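Response regulator (Xanthomonas campestris pv. campestris, PDB 3QYY) probably catalyses the synthesis of cyclic di-GMP through its GGDEF domain, the part present here with bound cyclic di-GMP and magnesium. Local coordinates at residues B[19-25]-B[85-89]; B[33-37]-B[135-141]; B[41-46]-B[99-105]; B[46-52]-B[126-132]. All blocks are in the same frame, centred on the assembly; numbering follows the deposited sequence.

Interaction 1 (B[19-25]-B[85-89]). With C2E (9,9'-[(2R,3R,3aS,5S,7aR,9R,10R,10aS,12S,14aR)-3,5,10,12-tetrahydroxy-5,12-dioxidooctahydro-2H,7H-difuro[3,2-d:3',2'-j][1,3,7,9,2,8]tetraoxadiphosphacyclododecine-2,9-diyl]bis(2-amino-1,9-dihydro-6H-purin-6-one)), chain C.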
# COMPACT_ATOMS: atom_id res chain seq x y z
N ALA B 19 -11.12 -12.70 -7.85
CA ALA B 19 -12.00 -11.74 -7.20
C ALA B 19 -12.14 -10.68 -8.28
O ALA B 19 -11.47 -10.75 -9.30
CB ALA B 19 -11.33 -11.15 -5.97
N LEU B 20 -13.03 -9.71 -8.08
CA LEU B 20 -13.17 -8.64 -9.06
C LEU B 20 -11.85 -7.85 -9.01
O LEU B 20 -11.13 -7.92 -8.01
CB LEU B 20 -14.32 -7.71 -8.68
CG LEU B 20 -15.74 -8.30 -8.69
CD1 LEU B 20 -16.67 -7.42 -7.85
CD2 LEU B 20 -16.23 -8.40 -10.12
N ASN B 21 -11.54 -7.12 -10.08
CA ASN B 21 -10.33 -6.30 -10.08
C ASN B 21 -10.80 -4.91 -9.64
O ASN B 21 -11.93 -4.76 -9.18
CB ASN B 21 -9.68 -6.24 -11.47
CG ASN B 21 -10.63 -5.81 -12.56
OD1 ASN B 21 -11.60 -5.09 -12.31
ND2 ASN B 21 -10.35 -6.22 -13.79
N ARG B 22 -9.95 -3.89 -9.78
CA ARG B 22 -10.36 -2.56 -9.35
C ARG B 22 -11.55 -2.01 -10.14
O ARG B 22 -12.45 -1.40 -9.56
CB ARG B 22 -9.19 -1.58 -9.42
CG ARG B 22 -9.53 -0.20 -8.85
CD ARG B 22 -8.30 0.48 -8.29
NE ARG B 22 -8.58 1.83 -7.80
CZ ARG B 22 -7.70 2.58 -7.15
NH1 ARG B 22 -6.48 2.10 -6.91
NH2 ARG B 22 -8.03 3.79 -6.73
N ARG B 23 -11.55 -2.22 -11.45
CA ARG B 23 -12.66 -1.73 -12.27
C ARG B 23 -13.95 -2.42 -11.81
O ARG B 23 -15.01 -1.80 -11.76
CB ARG B 23 -12.39 -2.03 -13.76
CG ARG B 23 -11.15 -1.32 -14.28
CD ARG B 23 -10.71 -1.79 -15.66
NE ARG B 23 -11.54 -1.24 -16.74
CZ ARG B 23 -11.20 -1.27 -18.02
NH1 ARG B 23 -12.02 -0.75 -18.94
NH2 ARG B 23 -10.04 -1.79 -18.40
N GLY B 24 -13.83 -3.70 -11.46
CA GLY B 24 -14.97 -4.46 -10.98
C GLY B 24 -15.47 -3.97 -9.63
O GLY B 24 -16.67 -3.94 -9.39
N CYS B 25 -14.54 -3.61 -8.75
CA CYS B 25 -14.88 -3.09 -7.42
C CYS B 25 -15.71 -1.82 -7.58
O CYS B 25 -16.73 -1.64 -6.91
CB CYS B 25 -13.62 -2.73 -6.62
SG CYS B 25 -12.67 -4.10 -5.95
N TRP B 85 -20.25 -9.74 -3.02
CA TRP B 85 -19.08 -9.78 -3.88
C TRP B 85 -17.78 -9.47 -3.17
O TRP B 85 -17.78 -8.87 -2.09
CB TRP B 85 -19.25 -8.82 -5.06
CG TRP B 85 -19.57 -7.40 -4.66
CD1 TRP B 85 -20.80 -6.84 -4.55
CD2 TRP B 85 -18.62 -6.37 -4.34
NE1 TRP B 85 -20.69 -5.51 -4.18
CE2 TRP B 85 -19.37 -5.20 -4.04
CE3 TRP B 85 -17.22 -6.32 -4.27
CZ2 TRP B 85 -18.75 -3.99 -3.68
CZ3 TRP B 85 -16.61 -5.11 -3.91
CH2 TRP B 85 -17.38 -3.97 -3.62
N ILE B 86 -16.68 -9.90 -3.77
CA ILE B 86 -15.36 -9.61 -3.23
C ILE B 86 -14.49 -9.15 -4.39
O ILE B 86 -14.48 -9.75 -5.47
CB ILE B 86 -14.73 -10.85 -2.53
CG1 ILE B 86 -13.33 -10.48 -2.02
CG2 ILE B 86 -14.66 -12.04 -3.50
CD1 ILE B 86 -12.72 -11.49 -1.06
N GLY B 87 -13.78 -8.05 -4.17
CA GLY B 87 -12.91 -7.52 -5.21
C GLY B 87 -11.54 -7.21 -4.66
O GLY B 87 -11.36 -7.05 -3.45
N ARG B 88 -10.56 -7.14 -5.55
CA ARG B 88 -9.20 -6.83 -5.17
C ARG B 88 -8.92 -5.40 -5.63
O ARG B 88 -8.88 -5.12 -6.83
CB ARG B 88 -8.23 -7.80 -5.86
CG ARG B 88 -6.79 -7.70 -5.38
CD ARG B 88 -5.89 -8.69 -6.11
NE ARG B 88 -4.50 -8.56 -5.68
CZ ARG B 88 -3.48 -9.20 -6.24
NH1 ARG B 88 -3.68 -10.03 -7.26
NH2 ARG B 88 -2.25 -9.01 -5.77
N TRP B 89 -8.76 -4.49 -4.68
CA TRP B 89 -8.50 -3.09 -5.00
C TRP B 89 -7.13 -3.04 -5.69
O TRP B 89 -6.92 -2.28 -6.64
CB TRP B 89 -8.47 -2.26 -3.71
CG TRP B 89 -8.62 -0.79 -3.92
CD1 TRP B 89 -7.72 0.18 -3.55
CD2 TRP B 89 -9.75 -0.10 -4.46
NE1 TRP B 89 -8.24 1.43 -3.83
CE2 TRP B 89 -9.48 1.28 -4.38
CE3 TRP B 89 -10.98 -0.52 -5.00
CZ2 TRP B 89 -10.39 2.26 -4.83
CZ3 TRP B 89 -11.88 0.45 -5.44
CH2 TRP B 89 -11.58 1.82 -5.35
P1 C2E C . -5.51 3.82 -3.66
O2P C2E C . -5.49 4.02 -5.15
O1P C2E C . -6.88 3.70 -3.03
O5' C2E C . -4.72 2.52 -3.23
C5' C2E C . -4.64 2.15 -1.84
C4' C2E C . -3.79 0.88 -1.78
O4' C2E C . -4.25 -0.20 -2.57
C3' C2E C . -2.36 1.14 -2.25
O3' C2E C . -1.57 1.70 -1.20
C2' C2E C . -1.95 -0.23 -2.69
O2' C2E C . -1.38 -0.92 -1.57
C1' C2E C . -3.20 -0.94 -3.18
N9 C2E C . -3.32 -0.83 -4.66
C8 C2E C . -4.24 -0.12 -5.35
N7 C2E C . -4.07 -0.25 -6.68
C5 C2E C . -3.03 -1.05 -6.87
C6 C2E C . -2.32 -1.62 -8.05
O6 C2E C . -2.70 -1.34 -9.21
N1 C2E C . -1.26 -2.44 -7.83
C2 C2E C . -0.83 -2.77 -6.58
N2 C2E C . 0.22 -3.59 -6.44
N3 C2E C . -1.45 -2.27 -5.45
C4 C2E C . -2.53 -1.43 -5.54
P11 C2E C . -0.44 2.72 -1.72
O21 C2E C . 0.44 2.05 -2.72
O11 C2E C . 0.29 3.13 -0.48
O5A C2E C . -1.12 3.99 -2.36
C5A C2E C . -1.99 4.78 -1.55
C4A C2E C . -2.56 5.90 -2.35
O4A C2E C . -1.57 6.72 -3.02
C3A C2E C . -3.52 5.45 -3.45
O3A C2E C . -4.83 5.12 -2.95
C2A C2E C . -3.51 6.66 -4.35
O2A C2E C . -4.51 7.58 -3.89
C1A C2E C . -2.11 7.24 -4.24
N91 C2E C . -1.32 6.89 -5.44
C81 C2E C . -0.55 5.79 -5.65
N71 C2E C . 0.02 5.83 -6.88
C51 C2E C . -0.38 6.96 -7.48
C61 C2E C . -0.17 7.65 -8.78
O61 C2E C . 0.56 7.16 -9.66
N11 C2E C . -0.80 8.84 -9.00
C21 C2E C . -1.61 9.42 -8.07
N21 C2E C . -2.20 10.61 -8.35
N31 C2E C . -1.84 8.85 -6.85
C41 C2E C . -1.26 7.64 -6.52

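Interaction 2 (B[33-37]-B[135-141])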
# COMPACT_ATOMS: atom_id res chain seq x y z
N VAL B 33 -24.95 0.15 -4.45
CA VAL B 33 -25.54 1.35 -3.86
C VAL B 33 -26.85 1.68 -4.56
O VAL B 33 -27.82 2.10 -3.92
CB VAL B 33 -24.58 2.56 -3.97
CG1 VAL B 33 -25.30 3.83 -3.53
CG2 VAL B 33 -23.36 2.32 -3.10
N THR B 34 -26.89 1.49 -5.87
CA THR B 34 -28.09 1.76 -6.65
C THR B 34 -29.21 0.83 -6.19
O THR B 34 -30.33 1.27 -5.94
CB THR B 34 -27.84 1.54 -8.15
OG1 THR B 34 -26.86 2.47 -8.61
CG2 THR B 34 -29.13 1.74 -8.94
N ALA B 35 -28.90 -0.45 -6.07
CA ALA B 35 -29.87 -1.44 -5.64
C ALA B 35 -30.37 -1.11 -4.23
O ALA B 35 -31.54 -1.32 -3.92
CB ALA B 35 -29.25 -2.83 -5.66
N ALA B 36 -29.49 -0.59 -3.39
CA ALA B 36 -29.85 -0.23 -2.03
C ALA B 36 -30.76 1.00 -2.01
O ALA B 36 -31.76 1.03 -1.29
CB ALA B 36 -28.59 0.04 -1.21
N GLN B 37 -30.40 2.01 -2.79
CA GLN B 37 -31.16 3.25 -2.87
C GLN B 37 -32.47 3.10 -3.64
O GLN B 37 -33.43 3.82 -3.38
CB GLN B 37 -30.32 4.35 -3.52
CG GLN B 37 -29.86 5.45 -2.57
CD GLN B 37 -28.94 4.94 -1.47
OE1 GLN B 37 -29.31 4.06 -0.70
NE2 GLN B 37 -27.75 5.51 -1.39
N CYS B 135 -24.67 1.45 3.94
CA CYS B 135 -25.33 2.33 3.00
C CYS B 135 -26.61 2.88 3.61
O CYS B 135 -27.37 2.15 4.25
CB CYS B 135 -25.65 1.59 1.70
SG CYS B 135 -26.21 2.66 0.35
N GLU B 136 -26.83 4.18 3.42
CA GLU B 136 -28.02 4.85 3.93
C GLU B 136 -28.42 5.91 2.92
O GLU B 136 -27.58 6.38 2.15
CB GLU B 136 -27.72 5.50 5.29
CG GLU B 136 -27.39 4.50 6.39
CD GLU B 136 -27.03 5.17 7.70
OE1 GLU B 136 -26.79 4.44 8.69
OE2 GLU B 136 -26.99 6.42 7.75
N VAL B 137 -29.70 6.28 2.92
CA VAL B 137 -30.19 7.28 1.98
C VAL B 137 -29.37 8.57 2.07
O VAL B 137 -28.98 8.99 3.16
CB VAL B 137 -31.68 7.61 2.27
CG1 VAL B 137 -31.84 8.17 3.67
CG2 VAL B 137 -32.20 8.60 1.23
N GLY B 138 -29.10 9.18 0.92
CA GLY B 138 -28.32 10.40 0.90
C GLY B 138 -26.82 10.16 0.80
O GLY B 138 -26.05 11.11 0.67
N ILE B 139 -26.42 8.90 0.87
CA ILE B 139 -25.01 8.53 0.78
C ILE B 139 -24.72 7.82 -0.54
O ILE B 139 -25.37 6.83 -0.87
CB ILE B 139 -24.59 7.61 1.96
CG1 ILE B 139 -24.52 8.42 3.26
CG2 ILE B 139 -23.24 6.97 1.67
CD1 ILE B 139 -25.84 9.00 3.71
N ASP B 140 -23.74 8.32 -1.29
CA ASP B 140 -23.38 7.71 -2.56
C ASP B 140 -22.18 6.77 -2.39
O ASP B 140 -21.58 6.72 -1.32
CB ASP B 140 -23.07 8.80 -3.60
CG ASP B 140 -21.76 9.51 -3.32
OD1 ASP B 140 -21.43 9.73 -2.14
OD2 ASP B 140 -21.06 9.86 -4.30
N ALA B 141 -21.84 6.04 -3.45
CA ALA B 141 -20.75 5.07 -3.41
C ALA B 141 -19.39 5.65 -3.02
O ALA B 141 -18.66 5.05 -2.23
CB ALA B 141 -20.64 4.35 -4.75

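Interaction 3 (B[41-46]-B[99-105])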
# COMPACT_ATOMS: atom_id res chain seq x y z
N TRP B 41 -32.79 -2.88 -0.61
CA TRP B 41 -32.16 -3.87 0.25
C TRP B 41 -30.93 -3.31 0.96
O TRP B 41 -30.34 -2.32 0.52
CB TRP B 41 -31.83 -5.16 -0.50
CG TRP B 41 -31.03 -5.02 -1.75
CD1 TRP B 41 -29.96 -4.20 -1.96
CD2 TRP B 41 -31.16 -5.82 -2.93
NE1 TRP B 41 -29.41 -4.44 -3.20
CE2 TRP B 41 -30.13 -5.43 -3.82
CE3 TRP B 41 -32.04 -6.83 -3.33
CZ2 TRP B 41 -29.96 -6.02 -5.08
CZ3 TRP B 41 -31.87 -7.42 -4.58
CH2 TRP B 41 -30.84 -7.01 -5.44
N PRO B 42 -30.53 -3.94 2.07
CA PRO B 42 -29.36 -3.49 2.84
C PRO B 42 -28.03 -3.75 2.14
O PRO B 42 -27.90 -4.69 1.36
CB PRO B 42 -29.49 -4.30 4.13
CG PRO B 42 -30.01 -5.60 3.62
CD PRO B 42 -31.10 -5.16 2.65
N PHE B 43 -27.05 -2.91 2.43
CA PHE B 43 -25.73 -3.08 1.85
C PHE B 43 -24.65 -2.59 2.81
O PHE B 43 -24.74 -1.49 3.35
CB PHE B 43 -25.59 -2.35 0.52
CG PHE B 43 -24.24 -2.54 -0.13
CD1 PHE B 43 -23.40 -1.46 -0.36
CD2 PHE B 43 -23.80 -3.82 -0.46
CE1 PHE B 43 -22.13 -1.64 -0.91
CE2 PHE B 43 -22.53 -4.02 -1.01
CZ PHE B 43 -21.69 -2.92 -1.24
N VAL B 44 -23.65 -3.43 3.02
CA VAL B 44 -22.53 -3.10 3.89
C VAL B 44 -21.25 -3.26 3.07
O VAL B 44 -21.05 -4.28 2.42
CB VAL B 44 -22.48 -4.05 5.10
CG1 VAL B 44 -21.37 -3.61 6.05
CG2 VAL B 44 -23.83 -4.06 5.81
N LEU B 45 -20.40 -2.24 3.10
CA LEU B 45 -19.13 -2.28 2.37
C LEU B 45 -17.98 -2.42 3.34
O LEU B 45 -17.91 -1.71 4.35
CB LEU B 45 -18.95 -1.00 1.56
CG LEU B 45 -17.60 -0.86 0.82
CD1 LEU B 45 -17.54 -1.89 -0.31
CD2 LEU B 45 -17.44 0.55 0.28
N PHE B 46 -17.06 -3.34 3.04
CA PHE B 46 -15.88 -3.57 3.87
C PHE B 46 -14.62 -3.30 3.06
O PHE B 46 -14.54 -3.66 1.88
CB PHE B 46 -15.79 -5.01 4.36
CG PHE B 46 -16.93 -5.45 5.23
CD1 PHE B 46 -18.09 -5.98 4.68
CD2 PHE B 46 -16.84 -5.34 6.62
CE1 PHE B 46 -19.14 -6.42 5.49
CE2 PHE B 46 -17.89 -5.77 7.44
CZ PHE B 46 -19.04 -6.31 6.87
N HIS B 99 -24.86 -7.76 0.87
CA HIS B 99 -26.23 -7.27 0.89
C HIS B 99 -27.02 -8.00 1.97
O HIS B 99 -27.77 -8.93 1.69
CB HIS B 99 -26.90 -7.47 -0.47
CG HIS B 99 -26.53 -6.42 -1.48
ND1 HIS B 99 -25.67 -6.66 -2.53
CD2 HIS B 99 -26.88 -5.11 -1.57
CE1 HIS B 99 -25.52 -5.55 -3.23
NE2 HIS B 99 -26.24 -4.60 -2.66
N ALA B 100 -26.81 -7.55 3.20
CA ALA B 100 -27.47 -8.10 4.38
C ALA B 100 -27.41 -7.03 5.46
O ALA B 100 -26.78 -5.99 5.27
CB ALA B 100 -26.73 -9.35 4.85
N SER B 101 -28.07 -7.26 6.59
CA SER B 101 -28.05 -6.29 7.68
C SER B 101 -26.63 -6.20 8.23
O SER B 101 -25.86 -7.16 8.13
CB SER B 101 -29.01 -6.72 8.79
OG SER B 101 -28.56 -7.90 9.42
N GLU B 102 -26.28 -5.06 8.82
CA GLU B 102 -24.94 -4.88 9.36
C GLU B 102 -24.53 -5.98 10.35
O GLU B 102 -23.41 -6.49 10.28
CB GLU B 102 -24.82 -3.51 10.04
CG GLU B 102 -23.40 -3.21 10.52
CD GLU B 102 -23.27 -1.83 11.13
OE1 GLU B 102 -22.14 -1.45 11.49
OE2 GLU B 102 -24.30 -1.13 11.26
N ASP B 103 -25.42 -6.33 11.26
CA ASP B 103 -25.12 -7.37 12.25
C ASP B 103 -24.71 -8.68 11.58
O ASP B 103 -23.67 -9.26 11.90
CB ASP B 103 -26.33 -7.62 13.15
CG ASP B 103 -26.58 -6.47 14.11
OD1 ASP B 103 -27.61 -6.49 14.81
OD2 ASP B 103 -25.74 -5.55 14.17
N GLU B 104 -25.53 -9.15 10.65
CA GLU B 104 -25.25 -10.39 9.94
C GLU B 104 -23.94 -10.30 9.16
O GLU B 104 -23.08 -11.16 9.27
CB GLU B 104 -26.40 -10.72 8.98
CG GLU B 104 -26.17 -11.95 8.12
CD GLU B 104 -27.35 -12.26 7.22
OE1 GLU B 104 -27.22 -13.16 6.36
OE2 GLU B 104 -28.40 -11.60 7.36
N ALA B 105 -23.80 -9.23 8.37
CA ALA B 105 -22.60 -9.03 7.57
C ALA B 105 -21.34 -9.00 8.43
O ALA B 105 -20.37 -9.70 8.15
CB ALA B 105 -22.73 -7.75 6.77

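Interaction 4 (B[46-52]-B[126-132]). With MG (magnesium ion), chain I.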
# COMPACT_ATOMS: atom_id res chain seq x y z
N PHE B 46 -17.06 -3.34 3.04
CA PHE B 46 -15.88 -3.57 3.87
C PHE B 46 -14.62 -3.30 3.06
O PHE B 46 -14.54 -3.66 1.88
CB PHE B 46 -15.79 -5.01 4.36
CG PHE B 46 -16.93 -5.45 5.23
CD1 PHE B 46 -18.09 -5.98 4.68
CD2 PHE B 46 -16.84 -5.34 6.62
CE1 PHE B 46 -19.14 -6.42 5.49
CE2 PHE B 46 -17.89 -5.77 7.44
CZ PHE B 46 -19.04 -6.31 6.87
N VAL B 47 -13.64 -2.67 3.69
CA VAL B 47 -12.35 -2.41 3.06
C VAL B 47 -11.36 -3.18 3.92
O VAL B 47 -11.30 -2.96 5.14
CB VAL B 47 -11.98 -0.91 3.06
CG1 VAL B 47 -10.49 -0.74 2.67
CG2 VAL B 47 -12.85 -0.16 2.06
N LEU B 48 -10.61 -4.09 3.31
CA LEU B 48 -9.64 -4.91 4.04
C LEU B 48 -8.22 -4.73 3.53
O LEU B 48 -7.99 -4.58 2.33
CB LEU B 48 -10.01 -6.39 3.92
CG LEU B 48 -11.49 -6.79 4.00
CD1 LEU B 48 -11.59 -8.31 3.93
CD2 LEU B 48 -12.11 -6.29 5.28
N ASP B 49 -7.26 -4.76 4.45
CA ASP B 49 -5.85 -4.63 4.09
C ASP B 49 -5.08 -5.63 4.95
O ASP B 49 -5.19 -5.62 6.18
CB ASP B 49 -5.34 -3.21 4.36
CG ASP B 49 -3.90 -3.01 3.91
OD1 ASP B 49 -3.14 -2.33 4.63
OD2 ASP B 49 -3.54 -3.51 2.82
N MET B 50 -4.30 -6.50 4.31
CA MET B 50 -3.53 -7.49 5.05
C MET B 50 -2.42 -6.82 5.86
O MET B 50 -1.90 -5.77 5.48
CB MET B 50 -2.92 -8.52 4.09
CG MET B 50 -3.95 -9.41 3.42
SD MET B 50 -3.20 -10.86 2.66
CE MET B 50 -2.94 -11.90 4.12
N ASP B 51 -2.07 -7.45 6.98
CA ASP B 51 -1.04 -6.94 7.89
C ASP B 51 0.28 -7.70 7.80
O ASP B 51 1.34 -7.13 8.05
CB ASP B 51 -1.50 -7.07 9.36
CG ASP B 51 -2.71 -6.21 9.69
OD1 ASP B 51 -3.32 -6.47 10.75
OD2 ASP B 51 -3.03 -5.27 8.92
N ASN B 52 0.22 -8.98 7.44
CA ASN B 52 1.44 -9.80 7.44
C ASN B 52 1.79 -10.62 6.20
O ASN B 52 2.37 -11.69 6.32
CB ASN B 52 1.36 -10.76 8.62
CG ASN B 52 0.26 -11.80 8.45
OD1 ASN B 52 -0.76 -11.55 7.79
ND2 ASN B 52 0.46 -12.98 9.05
N LEU B 126 -3.39 -15.58 8.56
CA LEU B 126 -3.54 -14.26 7.98
C LEU B 126 -4.04 -13.24 9.00
O LEU B 126 -4.97 -13.51 9.76
CB LEU B 126 -4.52 -14.29 6.80
CG LEU B 126 -4.13 -15.03 5.51
CD1 LEU B 126 -4.10 -16.54 5.75
CD2 LEU B 126 -5.13 -14.70 4.42
N HIS B 127 -3.40 -12.08 9.01
CA HIS B 127 -3.76 -10.98 9.90
C HIS B 127 -4.32 -9.89 9.01
O HIS B 127 -3.69 -9.50 8.02
CB HIS B 127 -2.53 -10.50 10.67
CG HIS B 127 -1.92 -11.55 11.54
ND1 HIS B 127 -0.70 -11.38 12.16
CD2 HIS B 127 -2.36 -12.78 11.89
CE1 HIS B 127 -0.42 -12.47 12.86
NE2 HIS B 127 -1.40 -13.33 12.71
N VAL B 128 -5.51 -9.40 9.34
CA VAL B 128 -6.17 -8.39 8.52
C VAL B 128 -6.77 -7.21 9.28
O VAL B 128 -7.35 -7.37 10.36
CB VAL B 128 -7.32 -9.04 7.70
CG1 VAL B 128 -8.04 -8.00 6.86
CG2 VAL B 128 -6.75 -10.15 6.83
N SER B 129 -6.63 -6.02 8.69
CA SER B 129 -7.19 -4.79 9.25
C SER B 129 -8.42 -4.52 8.39
O SER B 129 -8.33 -4.48 7.17
CB SER B 129 -6.20 -3.63 9.12
OG SER B 129 -5.12 -3.78 10.03
N ALA B 130 -9.57 -4.32 9.03
CA ALA B 130 -10.80 -4.08 8.29
C ALA B 130 -11.63 -2.90 8.78
O ALA B 130 -11.62 -2.56 9.97
CB ALA B 130 -11.66 -5.35 8.30
N GLY B 131 -12.34 -2.29 7.84
CA GLY B 131 -13.21 -1.16 8.15
C GLY B 131 -14.53 -1.33 7.42
O GLY B 131 -14.56 -1.79 6.27
N SER B 132 -15.63 -0.97 8.07
CA SER B 132 -16.94 -1.11 7.44
C SER B 132 -17.76 0.18 7.45
O SER B 132 -17.54 1.08 8.26
CB SER B 132 -17.74 -2.22 8.13
OG SER B 132 -18.01 -1.89 9.49
MG MG I . -1.76 -3.27 1.85
O HOH W 1 -1.31 -1.36 2.93
O HOH W 2 -0.66 -4.29 3.46
O HOH W 3 -2.86 -2.17 0.53

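Interaction 1 (B[19-25]-B[85-89])
Arg22 lays its side chain along Trp89, and each atom from CB outward has an identifiable neighbour. CB passes the tryptophan backbone, with Arg22 CB 3.7 Å from Trp89 O. CG, near Trp89 O and CE3, is anti to the backbone N (chi1 -174°) and the chain then runs extended, which carries it across the indole. CD stands over the six-membered ring, 11° off its normal, as a CH-pi contact, and NE sits over the rim near CZ2 and CE2. The guanidinium lies flat on the indole, the planes differing by 25°, and Arg22 CZ is 3.5 Å from Trp89 CE2. At the tip NH1 and NH2 both donate to one phosphate oxygen of cyclic di-GMP, Arg22 NH1 to C2E O2P measuring 2.8 Å. Trp89 NE1 sends a nearly straight bond of 2.8 Å to C2E O1P, so the stacked pair grips two oxygens of one phosphate; Asn57 and Lys54 of the second subunit also bind this ligand. At the ring edge, Cys25 CB is 3.8 Å from Trp89 CE3. The backbones meet in a single bridge, in which Leu20 N donates to Ile86 O at 3.0 Å and Arg88 N to Leu20 O. Leu20 CD1 rests 3.8 Å from Trp85 CE3. Trp89, which directly precedes the GGDEF signature, also stacks with Tyr145. Strand 85-90, outermost beside strand 93-98, packs against the start of helix 22-38, which Asn21 caps, while Ile86 packs on helix 62-77.

Interaction 2 (B[33-37]-B[135-141])
Cys135 offers its sulfur as the bump of this contact, and the hollow that receives it is formed by Val33, Ala36 and Gln37 on successive turns of the helix. Its SG is anti to the backbone N (chi1 -170°), which points it at the helix. There Cys135 SG lies 3.9 Å from Ala36 CB and 4.2 Å from Val33 CG1. The third wall is the amide of Gln37, whose OE1 comes to 3.6 Å from Cys135 SG. Gln37 reaches this place by bending at chi2 (63°), which turns its end back over the loop. Its NE2 sits 2.8 Å from Ile139 O, but the angle is too poor for a hydrogen bond, so proximity rather than bonding describes this pair. Val33 supplies a second bump with two branches. CG2 presses on the methyl of Ala141, Val33 CG2 to Ala141 CB being 3.8 Å, whereas CG1 leans toward the backbone at 4.0 Å from Ile139 O. The loop is kept curved by a type II turn from Glu136 to Ile139, with Gly138 at a positive phi (89°), closed by Ile139 N donating to Glu136 O at 3.1 Å. Asp140 OD1 caps the next helix by accepting from Glu143 N, while OD2 is hydrogen-bonded to Thr142 OG1. In this GGDEF domain a loop with a type II turn, ending in a helix N-cap, thus joins strand 128-134 to helix 141-157 against the C-terminal part of helix 22-38, the Ala141 side chain about 14 Å from bound cyclic di-GMP.

Interaction 3 (B[41-46]-B[99-105])
An aromatic cluster of Trp41, Phe43 and His99 closes one end of the GGDEF domain sheet, where strand 44-50 begins and the chain leaves strand 93-98 for helix 102-116. His99 is the middle member, with the other two rings over its opposite faces. Neither pair is a regular stack. The five-membered ring of Trp41 has its centroid 4.2 Å from that of the His99 ring, with the planes at 58°, and the Phe43 ring centroid is 4.6 Å from the His99 centroid at 37°. Trp41 attains its place with CG set between the backbone N and carbonyl carbon (chi1 53°), a torsion that folds the indole back to the imidazole. The imidazole edge faces Pro42 O, to which His99 CA also comes within 3.1 Å in a CA-H...O contact. His99 ND1 is hydrogen-bonded to Gln83 O, a bond that helps set the ring's rotation between the aromatic neighbours.

Further along, the helix meets the strand through the methyl of Ala105. Ala105 CB meets Val44 CG2 at 4.0 Å and, in the plane of the Phe46 ring at its edge, Phe46 CZ at 4.0 Å. Ser101 starts that helix as N-cap, although the bond from Glu104 N to Ser101 OG is weak at 3.5 Å. Pro42 covers the turn before it, with Pro42 CB 3.4 Å from Ala100 O. That carbonyl is buried here without a polar partner in the model, and Val44 CG2 also lies 3.6 Å from Ala100 O.

Interaction 4 (B[46-52]-B[126-132])
Asp51 OD2 is gripped by two groups: Ser129 OG donates to its syn lone pair at 2.8 Å, and Lys156 forms a salt bridge to it. Arg161 N binds the other oxygen, so the carboxylate is held against rotation. Next to it the amide of Asn52 lies over the His127 ring, the planes only 3° apart, with Asn52 ND2 3.7 Å from His127 CG. The same amide accepts His127 N at Asn52 OD1, 3.0 Å away, though the donor stands 43° out of the carbonyl plane. The backbones of the two strands run antiparallel, their axes at 165°. Val47 with Gly131 and Asp49 with Ser129 are the hydrogen-bonded pairs; Asp49 N to Ser129 O measures 2.9 Å. On the face that carries Leu48 and Val128, Met50 CE touches Leu126 CD2 at 3.6 Å. On the face of Val47 and Ser129, Asp49 puts OD2 2.0 Å from the magnesium, while its OD1 forms a salt bridge with Lys156, which thus bridges Asp49 and Asp51. Three waters and Asp92 help fill the metal shell, and water 2 donates to Met50 O at 2.8 Å. A metal-binding aspartate near the end of a central strand, paired with Asp92 of the signature, is characteristic of the GGDEF active site.

From the N terminus, the first partners of interactions 1, 2, 3 and 4 follow one another through helix 22-38 and strand 44-50. Segment 85-89 then closes interaction 1, 99-105 closes interaction 3, 126-132 closes interaction 4, and 135-141 finally closes interaction 2. Interaction 1 therefore crosses the other three. Interactions 3 and 4 cross each other, share Phe46, and both nest inside the loop closed by interaction 2. Direct touches confirm the linkage: Trp85 packs on Phe43 and Leu45, and Cys135 N lies 3.0 Å from Phe43 O. Together they tie helices 22-38 and 102-116 to the sheet, pair two of its central strands, and hold the loop before helix 141-157 to helix 22-38.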